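Local coordinates for capsid protein VP1 (PDB 6Y60) that probably builds the T=7 icosahedral capsid of human polyomavirus 12 as disulfide-linked pentamers and takes part in attachment to the host cell, at residues A[41-46]-A[257-262]; A[88-93]-A[222-227]. All coordinates share one frame; numbering follows the deposited sequence.

Contact 1 (A[41-46]-A[257-262]); sequences GFSEQV and QRFRGL
Arg-260 of strand 257-276 lies over one face of the Phe-42 ring, its guanidinium flat on it (planes 7° apart) but off-centre, a cation-pi pair with centres 4.5 Å apart. The bend of the arginine at chi2 (55°) sets CD over that face, somewhat toward the rim, a CH-pi contact, and lets NH2 donate to Gly-41 O at 3.2 Å from above the carbonyl plane. Arg-258 engages the middle of 41-46: its extended chain brings NH2 to Ser-43 O (2.9 Å), in the carbonyl plane on a lone pair, and the same NH2 meets Glu-44 OE1 (3.2 Å) from above the carboxylate plane, a salt bridge. Gln-45 CG covers one face of this guanidinium, while a water links Gln-45 NE2 to Arg-258 NE. Between the arginines, Ser-43 N donates to Phe-259 O and Ser-43 OG accepts from Phe-259 N, both at 2.9 Å; farther along, Val-46 N reaches Gln-257 O. Val-46 lies about 7 Å, side chain to ligand, from a bound N-acetyl-neuraminic acid. Trp-39 meets Phe-42 edge-to-face and Arg-258 by cation-pi. Arg-260 NH2 also donates to Gln-166 O of a neighbouring subunit. Carbonyls, a carboxylate and aromatic rings thus meet two buried cations, fixing an irregular loop to the strand.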
loop_
_atom_site.group_PDB
_atom_site.type_symbol
_atom_site.label_atom_id
_atom_site.label_comp_id
_atom_site.label_asym_id
_atom_site.label_seq_id
_atom_site.Cartn_x
_atom_site.Cartn_y
_atom_site.Cartn_z
ATOM N N GLY A 41 5.268 28.794 8.548
ATOM C CA GLY A 41 5.111 27.354 8.288
ATOM C C GLY A 41 3.881 27.053 7.447
ATOM O O GLY A 41 3.594 25.887 7.226
ATOM N N PHE A 42 3.212 28.094 6.966
ATOM C CA PHE A 42 2.044 27.998 6.078
ATOM C C PHE A 42 2.294 28.919 4.897
ATOM O O PHE A 42 3.235 29.746 4.934
ATOM C CB PHE A 42 0.767 28.405 6.800
ATOM C CG PHE A 42 0.293 27.531 7.933
ATOM C CD1 PHE A 42 0.788 27.690 9.218
ATOM C CD2 PHE A 42 -0.747 26.643 7.752
ATOM C CE1 PHE A 42 0.304 26.940 10.274
ATOM C CE2 PHE A 42 -1.248 25.904 8.812
ATOM C CZ PHE A 42 -0.719 26.054 10.072
ATOM N N SER A 43 1.468 28.807 3.868
ATOM C CA SER A 43 1.456 29.794 2.764
ATOM C C SER A 43 0.458 30.883 3.157
ATOM O O SER A 43 -0.316 30.652 4.120
ATOM C CB SER A 43 1.109 29.149 1.445
ATOM O OG SER A 43 -0.284 28.927 1.349
ATOM N N GLU A 44 0.427 31.988 2.418
ATOM C CA GLU A 44 -0.749 32.894 2.452
ATOM C C GLU A 44 -1.890 32.140 1.754
ATOM O O GLU A 44 -1.622 31.081 1.182
ATOM C CB GLU A 44 -0.443 34.268 1.861
ATOM C CG GLU A 44 0.513 35.106 2.708
ATOM C CD GLU A 44 0.073 35.568 4.092
ATOM O OE1 GLU A 44 -1.055 35.233 4.530
ATOM O OE2 GLU A 44 0.893 36.265 4.754
ATOM N N GLN A 45 -3.115 32.632 1.900
ATOM C CA GLN A 45 -4.324 32.080 1.259
ATOM C C GLN A 45 -4.084 31.980 -0.241
ATOM O O GLN A 45 -3.710 33.001 -0.896
ATOM C CB GLN A 45 -5.563 32.900 1.632
ATOM C CG GLN A 45 -6.027 32.627 3.051
ATOM C CD GLN A 45 -7.298 33.369 3.390
ATOM O OE1 GLN A 45 -7.797 34.176 2.607
ATOM N NE2 GLN A 45 -7.881 33.015 4.507
ATOM N N VAL A 46 -4.286 30.777 -0.774
ATOM C CA VAL A 46 -3.978 30.492 -2.195
ATOM C C VAL A 46 -5.062 31.118 -3.049
ATOM O O VAL A 46 -6.253 30.753 -2.858
ATOM C CB VAL A 46 -3.837 28.978 -2.427
ATOM C CG1 VAL A 46 -3.767 28.613 -3.911
ATOM C CG2 VAL A 46 -2.643 28.435 -1.662
ATOM N N GLN A 257 -7.590 28.285 1.250
ATOM C CA GLN A 257 -6.665 27.246 1.764
ATOM C C GLN A 257 -5.234 27.779 1.853
ATOM O O GLN A 257 -4.885 28.703 1.121
ATOM C CB GLN A 257 -6.756 25.973 0.918
ATOM C CG GLN A 257 -8.109 25.299 1.045
ATOM C CD GLN A 257 -8.214 24.031 0.240
ATOM O OE1 GLN A 257 -8.469 24.076 -0.969
ATOM N NE2 GLN A 257 -8.078 22.907 0.924
ATOM N N ARG A 258 -4.451 27.143 2.710
ATOM C CA ARG A 258 -3.007 27.446 2.887
ATOM C C ARG A 258 -2.178 26.161 2.815
ATOM O O ARG A 258 -2.514 25.190 3.525
ATOM C CB ARG A 258 -2.778 28.088 4.253
ATOM C CG ARG A 258 -3.406 29.451 4.430
ATOM C CD ARG A 258 -3.324 29.827 5.902
ATOM N NE ARG A 258 -3.918 31.135 6.121
ATOM C CZ ARG A 258 -3.323 32.322 6.018
ATOM N NH1 ARG A 258 -4.042 33.412 6.253
ATOM N NH2 ARG A 258 -2.046 32.443 5.698
ATOM N N PHE A 259 -1.072 26.184 2.072
ATOM C CA PHE A 259 -0.068 25.100 2.180
ATOM C C PHE A 259 0.396 25.034 3.633
ATOM O O PHE A 259 0.528 26.084 4.281
ATOM C CB PHE A 259 1.126 25.312 1.262
ATOM C CG PHE A 259 0.856 25.132 -0.205
ATOM C CD1 PHE A 259 0.447 26.205 -0.985
ATOM C CD2 PHE A 259 1.111 23.923 -0.823
ATOM C CE1 PHE A 259 0.262 26.061 -2.348
ATOM C CE2 PHE A 259 0.865 23.765 -2.180
ATOM C CZ PHE A 259 0.451 24.831 -2.937
ATOM N N ARG A 260 0.669 23.820 4.093
ATOM C CA ARG A 260 1.232 23.493 5.421
ATOM C C ARG A 260 2.419 22.570 5.180
ATOM O O ARG A 260 2.267 21.592 4.454
ATOM C CB ARG A 260 0.180 22.883 6.350
ATOM C CG ARG A 260 0.723 22.425 7.702
ATOM C CD ARG A 260 1.470 23.514 8.471
ATOM N NE ARG A 260 1.709 23.116 9.850
ATOM C CZ ARG A 260 2.635 23.662 10.647
ATOM N NH1 ARG A 260 2.764 23.240 11.891
ATOM N NH2 ARG A 260 3.431 24.619 10.204
ATOM N N GLY A 261 3.575 22.947 5.721
ATOM C CA GLY A 261 4.818 22.171 5.647
ATOM C C GLY A 261 5.355 21.947 7.031
ATOM O O GLY A 261 4.818 22.542 8.010
ATOM N N LEU A 262 6.327 21.060 7.133
ATOM C CA LEU A 262 6.932 20.680 8.423
ATOM C C LEU A 262 8.438 20.710 8.264
ATOM O O LEU A 262 8.940 20.527 7.149
ATOM C CB LEU A 262 6.455 19.294 8.815
ATOM C CG LEU A 262 4.994 19.210 9.216
ATOM C CD1 LEU A 262 4.615 17.762 9.489
ATOM C CD2 LEU A 262 4.729 20.080 10.445
HETATM O O HOH W 1 -6.847 31.527 6.409
HETATM O O HOH W 2 -7.478 28.870 -1.498
#

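Contact 2 (A[88-93]-A[222-227]); sequences EAVSVK and ILLDEN
An antiparallel bridge at the edge of the VP1 beta-sandwich, between strand 83-96 and the short strand 221-222, pairs Ser-91 with Ile-222 as a non-hydrogen-bonded pair, CA atoms 4.3 Å apart. Just past it the chain leaves the sheet, and Leu-223 N donates to Val-90 O at 2.8 Å. Leu-223 points toward the strand and packs against it. Its CG stands anti to the carbonyl carbon (chi1 -65°), which carries CD1 over the backbone of Ser-91, 3.7 Å from Ser-91 C, and between Ala-89 CB and Val-92 CG1. The two leucine methyls both meet Val-92 CG1, and Val-130 of strand 124-131 adds to the same apolar cluster. On the other side of the strand, Leu-224 CD2 packs on Val-90 CB at 4.0 Å; the leucine and Glu-88 side chains cross at about a right angle, with Leu-224 CD2 3.7 Å from Glu-88 OE2. The Glu-88 carboxylate is held by Arg-271, Arg-273 and Gly-230 N, so the methyl lies beside an already engaged oxygen. Ser-91 OG is likewise paired, with Gln-269 OE1. Further on, Asp-225 OD1 accepts from Asn-227 N in an Asx turn. One buried polar atom has no partner: Ala-89 O, with Leu-223 CB 3.6 Å from it.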
loop_
_atom_site.group_PDB
_atom_site.type_symbol
_atom_site.label_atom_id
_atom_site.label_comp_id
_atom_site.label_asym_id
_atom_site.label_seq_id
_atom_site.Cartn_x
_atom_site.Cartn_y
_atom_site.Cartn_z
ATOM N N GLU A 88 33.545 13.497 3.297
ATOM C CA GLU A 88 32.734 12.574 2.476
ATOM C C GLU A 88 31.520 12.214 3.319
ATOM O O GLU A 88 31.723 11.719 4.437
ATOM C CB GLU A 88 33.509 11.301 2.189
ATOM C CG GLU A 88 32.797 10.371 1.245
ATOM C CD GLU A 88 33.492 9.041 1.098
ATOM O OE1 GLU A 88 34.546 8.869 1.724
ATOM O OE2 GLU A 88 32.961 8.179 0.379
ATOM N N ALA A 89 30.317 12.518 2.846
ATOM C CA ALA A 89 29.077 12.150 3.570
ATOM C C ALA A 89 28.821 10.666 3.328
ATOM O O ALA A 89 28.633 10.311 2.169
ATOM C CB ALA A 89 27.934 13.000 3.075
ATOM N N VAL A 90 28.862 9.813 4.354
ATOM C CA VAL A 90 28.726 8.342 4.144
ATOM C C VAL A 90 27.275 7.921 4.409
ATOM O O VAL A 90 26.825 6.920 3.829
ATOM C CB VAL A 90 29.737 7.531 4.977
ATOM C CG1 VAL A 90 31.142 8.076 4.800
ATOM C CG2 VAL A 90 29.388 7.483 6.438
ATOM N N SER A 91 26.562 8.643 5.262
ATOM C CA SER A 91 25.204 8.241 5.663
ATOM C C SER A 91 24.467 9.424 6.281
ATOM O O SER A 91 25.092 10.459 6.582
ATOM C CB SER A 91 25.262 7.050 6.586
ATOM O OG SER A 91 25.848 7.399 7.817
ATOM N N VAL A 92 23.150 9.277 6.408
ATOM C CA VAL A 92 22.288 10.331 6.992
ATOM C C VAL A 92 21.126 9.658 7.716
ATOM O O VAL A 92 20.558 8.698 7.167
ATOM C CB VAL A 92 21.794 11.306 5.911
ATOM C CG1 VAL A 92 20.988 10.616 4.811
ATOM C CG2 VAL A 92 21.008 12.436 6.544
ATOM N N LYS A 93 20.806 10.167 8.897
ATOM C CA LYS A 93 19.495 9.965 9.548
ATOM C C LYS A 93 18.673 11.216 9.321
ATOM O O LYS A 93 19.135 12.304 9.727
ATOM C CB LYS A 93 19.640 9.754 11.050
ATOM C CG LYS A 93 20.471 8.562 11.466
ATOM C CD LYS A 93 20.275 8.282 12.932
ATOM C CE LYS A 93 19.862 6.858 13.173
ATOM N NZ LYS A 93 20.647 6.283 14.280
ATOM N N ILE A 222 22.334 5.115 3.601
ATOM C CA ILE A 222 23.729 5.085 3.090
ATOM C C ILE A 222 23.803 6.059 1.912
ATOM O O ILE A 222 22.864 6.057 1.113
ATOM C CB ILE A 222 24.090 3.640 2.710
ATOM C CG1 ILE A 222 23.954 2.714 3.922
ATOM C CG2 ILE A 222 25.476 3.550 2.088
ATOM C CD1 ILE A 222 24.966 2.979 4.999
ATOM N N LEU A 223 24.836 6.905 1.853
ATOM C CA LEU A 223 24.999 7.918 0.775
ATOM C C LEU A 223 26.104 7.517 -0.203
ATOM O O LEU A 223 26.301 8.242 -1.194
ATOM C CB LEU A 223 25.261 9.268 1.439
ATOM C CG LEU A 223 24.079 9.771 2.254
ATOM C CD1 LEU A 223 24.406 11.069 2.933
ATOM C CD2 LEU A 223 22.843 9.922 1.373
ATOM N N LEU A 224 26.768 6.390 0.043
ATOM C CA LEU A 224 27.838 5.839 -0.824
ATOM C C LEU A 224 27.207 5.449 -2.159
ATOM O O LEU A 224 26.133 4.838 -2.153
ATOM C CB LEU A 224 28.502 4.634 -0.147
ATOM C CG LEU A 224 29.114 4.880 1.238
ATOM C CD1 LEU A 224 29.867 3.645 1.719
ATOM C CD2 LEU A 224 30.048 6.070 1.219
ATOM N N ASP A 225 27.825 5.859 -3.260
ATOM C CA ASP A 225 27.372 5.501 -4.626
ATOM C C ASP A 225 27.843 4.077 -4.937
ATOM O O ASP A 225 28.389 3.389 -4.065
ATOM C CB ASP A 225 27.832 6.555 -5.643
ATOM C CG ASP A 225 29.336 6.594 -5.921
ATOM O OD1 ASP A 225 30.064 5.652 -5.520
ATOM O OD2 ASP A 225 29.770 7.580 -6.528
ATOM N N GLU A 226 27.595 3.632 -6.162
ATOM C CA GLU A 226 27.923 2.261 -6.611
ATOM C C GLU A 226 29.443 2.044 -6.551
ATOM O O GLU A 226 29.827 0.878 -6.507
ATOM C CB GLU A 226 27.313 2.016 -7.988
ATOM C CG GLU A 226 27.690 3.059 -9.024
ATOM C CD GLU A 226 26.935 4.377 -8.938
ATOM O OE1 GLU A 226 26.077 4.513 -8.044
ATOM O OE2 GLU A 226 27.223 5.274 -9.765
ATOM N N ASN A 227 30.261 3.107 -6.474
ATOM C CA ASN A 227 31.744 3.025 -6.363
ATOM C C ASN A 227 32.234 3.075 -4.913
ATOM O O ASN A 227 33.444 2.997 -4.731
ATOM C CB ASN A 227 32.447 4.157 -7.104
ATOM C CG ASN A 227 32.301 4.050 -8.604
ATOM O OD1 ASN A 227 32.280 2.946 -9.140
ATOM N ND2 ASN A 227 32.188 5.188 -9.274
#

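How the contacts relate
From the N terminus, the chain leaves strand 20-26 and enters the long loop holding 41-46, the first half of contact 1. It then runs through strand 66-71 into strand 83-96, where 88-93 opens contact 2. That contact closes at 222-227, where strand 221-222 ends, and contact 1 closes only at 257-262, so contact 2 is nested inside the loop of contact 1. The two lie on opposite sides of the chain's centre, centres 33 Å apart, without touching. Strands 83-96 and 257-276 are antiparallel neighbours in one sheet: contact 1 lays the early loop on 257-276, contact 2 brings the loop before strand 237-250 to 83-96.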